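Adenylyltransferase and sulfurtransferase uba4 (Chaetomium thermophilum, PDB 6YUB) probably activates a ubiquitin-like sulfur-carrier protein by adenylation and then thiolates it, for tRNA thiolation and molybdenum cofactor biosynthesis. Local coordinates at residues I60-G65 / L87-L92. Numbering follows the deposited sequence.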
loop_
_atom_site.group_PDB
_atom_site.type_symbol
_atom_site.label_atom_id
_atom_site.label_comp_id
_atom_site.label_asym_id
_atom_site.label_seq_id
_atom_site.Cartn_x
_atom_site.Cartn_y
_atom_site.Cartn_z
ATOM N N ILE A 60 18.717 -0.172 13.310
ATOM C CA ILE A 60 17.750 -1.190 12.919
ATOM C C ILE A 60 18.119 -2.488 13.620
ATOM O O ILE A 60 19.224 -3.018 13.425
ATOM C CB ILE A 60 17.711 -1.372 11.394
ATOM C CG1 ILE A 60 17.202 -0.084 10.732
ATOM C CG2 ILE A 60 16.821 -2.546 11.017
ATOM C CD1 ILE A 60 17.440 -0.014 9.238
ATOM N N GLY A 61 17.210 -2.985 14.452
ATOM C CA GLY A 61 17.388 -4.261 15.125
ATOM C C GLY A 61 16.536 -5.326 14.463
ATOM O O GLY A 61 15.418 -5.058 14.028
ATOM N N ILE A 62 17.074 -6.539 14.388
ATOM C CA ILE A 62 16.432 -7.649 13.698
ATOM C C ILE A 62 16.511 -8.884 14.588
ATOM O O ILE A 62 17.603 -9.277 15.016
ATOM C CB ILE A 62 17.086 -7.922 12.329
ATOM C CG1 ILE A 62 17.122 -6.643 11.487
ATOM C CG2 ILE A 62 16.329 -9.012 11.586
ATOM C CD1 ILE A 62 17.964 -6.757 10.228
ATOM N N VAL A 63 15.360 -9.495 14.851
ATOM C CA VAL A 63 15.260 -10.643 15.746
ATOM C C VAL A 63 14.807 -11.846 14.930
ATOM O O VAL A 63 13.736 -11.817 14.313
ATOM C CB VAL A 63 14.286 -10.380 16.907
ATOM C CG1 VAL A 63 14.316 -11.533 17.901
ATOM C CG2 VAL A 63 14.611 -9.066 17.598
ATOM N N ASP A 64 15.622 -12.902 14.926
ATOM C CA ASP A 64 15.265 -14.144 14.257
ATOM C C ASP A 64 16.309 -15.200 14.588
ATOM O O ASP A 64 17.500 -14.891 14.690
ATOM C CB ASP A 64 15.166 -13.947 12.738
ATOM C CG ASP A 64 14.168 -14.893 12.092
ATOM O OD1 ASP A 64 14.256 -16.114 12.335
ATOM O OD2 ASP A 64 13.280 -14.411 11.352
ATOM N N GLY A 65 15.854 -16.442 14.749
ATOM C CA GLY A 65 16.743 -17.540 15.073
ATOM C C GLY A 65 16.794 -18.616 14.007
ATOM O O GLY A 65 17.608 -19.543 14.090
ATOM N N LEU A 87 22.095 -17.863 9.018
ATOM C CA LEU A 87 21.022 -17.292 9.821
ATOM C C LEU A 87 20.342 -16.171 9.038
ATOM O O LEU A 87 21.001 -15.376 8.357
ATOM C CB LEU A 87 21.561 -16.764 11.145
ATOM C CG LEU A 87 22.054 -17.808 12.156
ATOM C CD1 LEU A 87 22.472 -17.127 13.453
ATOM C CD2 LEU A 87 20.992 -18.859 12.417
ATOM N N LYS A 88 19.011 -16.117 9.122
ATOM C CA LYS A 88 18.273 -15.099 8.380
ATOM C C LYS A 88 18.772 -13.704 8.733
ATOM O O LYS A 88 19.027 -12.879 7.849
ATOM C CB LYS A 88 16.775 -15.227 8.656
ATOM C CG LYS A 88 16.118 -16.412 7.957
ATOM C CD LYS A 88 14.607 -16.232 7.846
ATOM C CE LYS A 88 13.862 -16.923 8.972
ATOM N NZ LYS A 88 12.438 -16.479 9.040
ATOM N N VAL A 89 18.948 -13.424 10.025
ATOM C CA VAL A 89 19.355 -12.086 10.441
ATOM C C VAL A 89 20.704 -11.724 9.833
ATOM O O VAL A 89 20.918 -10.582 9.405
ATOM C CB VAL A 89 19.385 -11.989 11.976
ATOM C CG1 VAL A 89 20.502 -12.849 12.552
ATOM C CG2 VAL A 89 19.558 -10.542 12.402
ATOM N N ASP A 90 21.640 -12.682 9.793
ATOM C CA ASP A 90 22.933 -12.422 9.173
ATOM C C ASP A 90 22.793 -12.243 7.665
ATOM O O ASP A 90 23.454 -11.386 7.071
ATOM C CB ASP A 90 23.906 -13.557 9.491
ATOM C CG ASP A 90 24.402 -13.509 10.924
ATOM O OD1 ASP A 90 24.647 -12.391 11.432
ATOM O OD2 ASP A 90 24.556 -14.586 11.542
ATOM N N SER A 91 21.936 -13.043 7.031
ATOM C CA SER A 91 21.695 -12.886 5.601
ATOM C C SER A 91 21.058 -11.536 5.292
ATOM O O SER A 91 21.447 -10.866 4.327
ATOM C CB SER A 91 20.798 -14.020 5.097
ATOM O OG SER A 91 20.571 -13.912 3.705
ATOM N N LEU A 92 20.085 -11.116 6.106
ATOM C CA LEU A 92 19.358 -9.880 5.830
ATOM C C LEU A 92 20.254 -8.658 5.988
ATOM O O LEU A 92 20.248 -7.760 5.137
ATOM C CB LEU A 92 18.143 -9.780 6.753
ATOM C CG LEU A 92 17.251 -8.541 6.645
ATOM C CD1 LEU A 92 16.866 -8.250 5.206
ATOM C CD2 LEU A 92 15.998 -8.733 7.502
HETATM O O HOH W 1 18.366 -15.768 12.040
#
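The carboxyl end of strand 59-63 in the Rossmann-type fold of the ThiF family meets the first turn of helix 88-99 here, at the predicted ATP site, where the Lys88 chain crosses the Asp64 carboxylate, its CE 3.5 Å from both OD1 and OD2. Bent at chi3 (-96°), the lysine brings its ammonium to the carboxylate: NZ of Lys88 forms a salt bridge with OD2 of Asp64 at 3.2 Å, its hydrogen bond weak. Other bonds fix the carboxylate more firmly, OD2 taking the backbone N-H of Ala41, within the probable GxGxxG turn, and OD1 that of Asp66. Back along the strand, at Ile62, the contact turns apolar, as suits a helix lying on a sheet. Beta-branched Val89 lays CG2 against CB of Ile62 (3.6 Å), while the longer Leu92, one turn on, brings CD2 to CD1 of Ile62 at 3.9 Å. Water 1 bridges strand end and helix start: it accepts from N of Val89 at 3.1 Å and donates weakly to O of Asp64, so a backbone N-H of the first helical turn is satisfied. An asparagine in place of Asp64 would probably leave the Lys88 ammonium without its opposing charge and one backbone N-H, of Ala41 or Asp66, without an acceptor. The Asp64-Lys88 pair thus closes the apolar interface with a polar end, the carboxylate fixed and the lysine more loosely held, consistent with their predicted part in nucleotide binding.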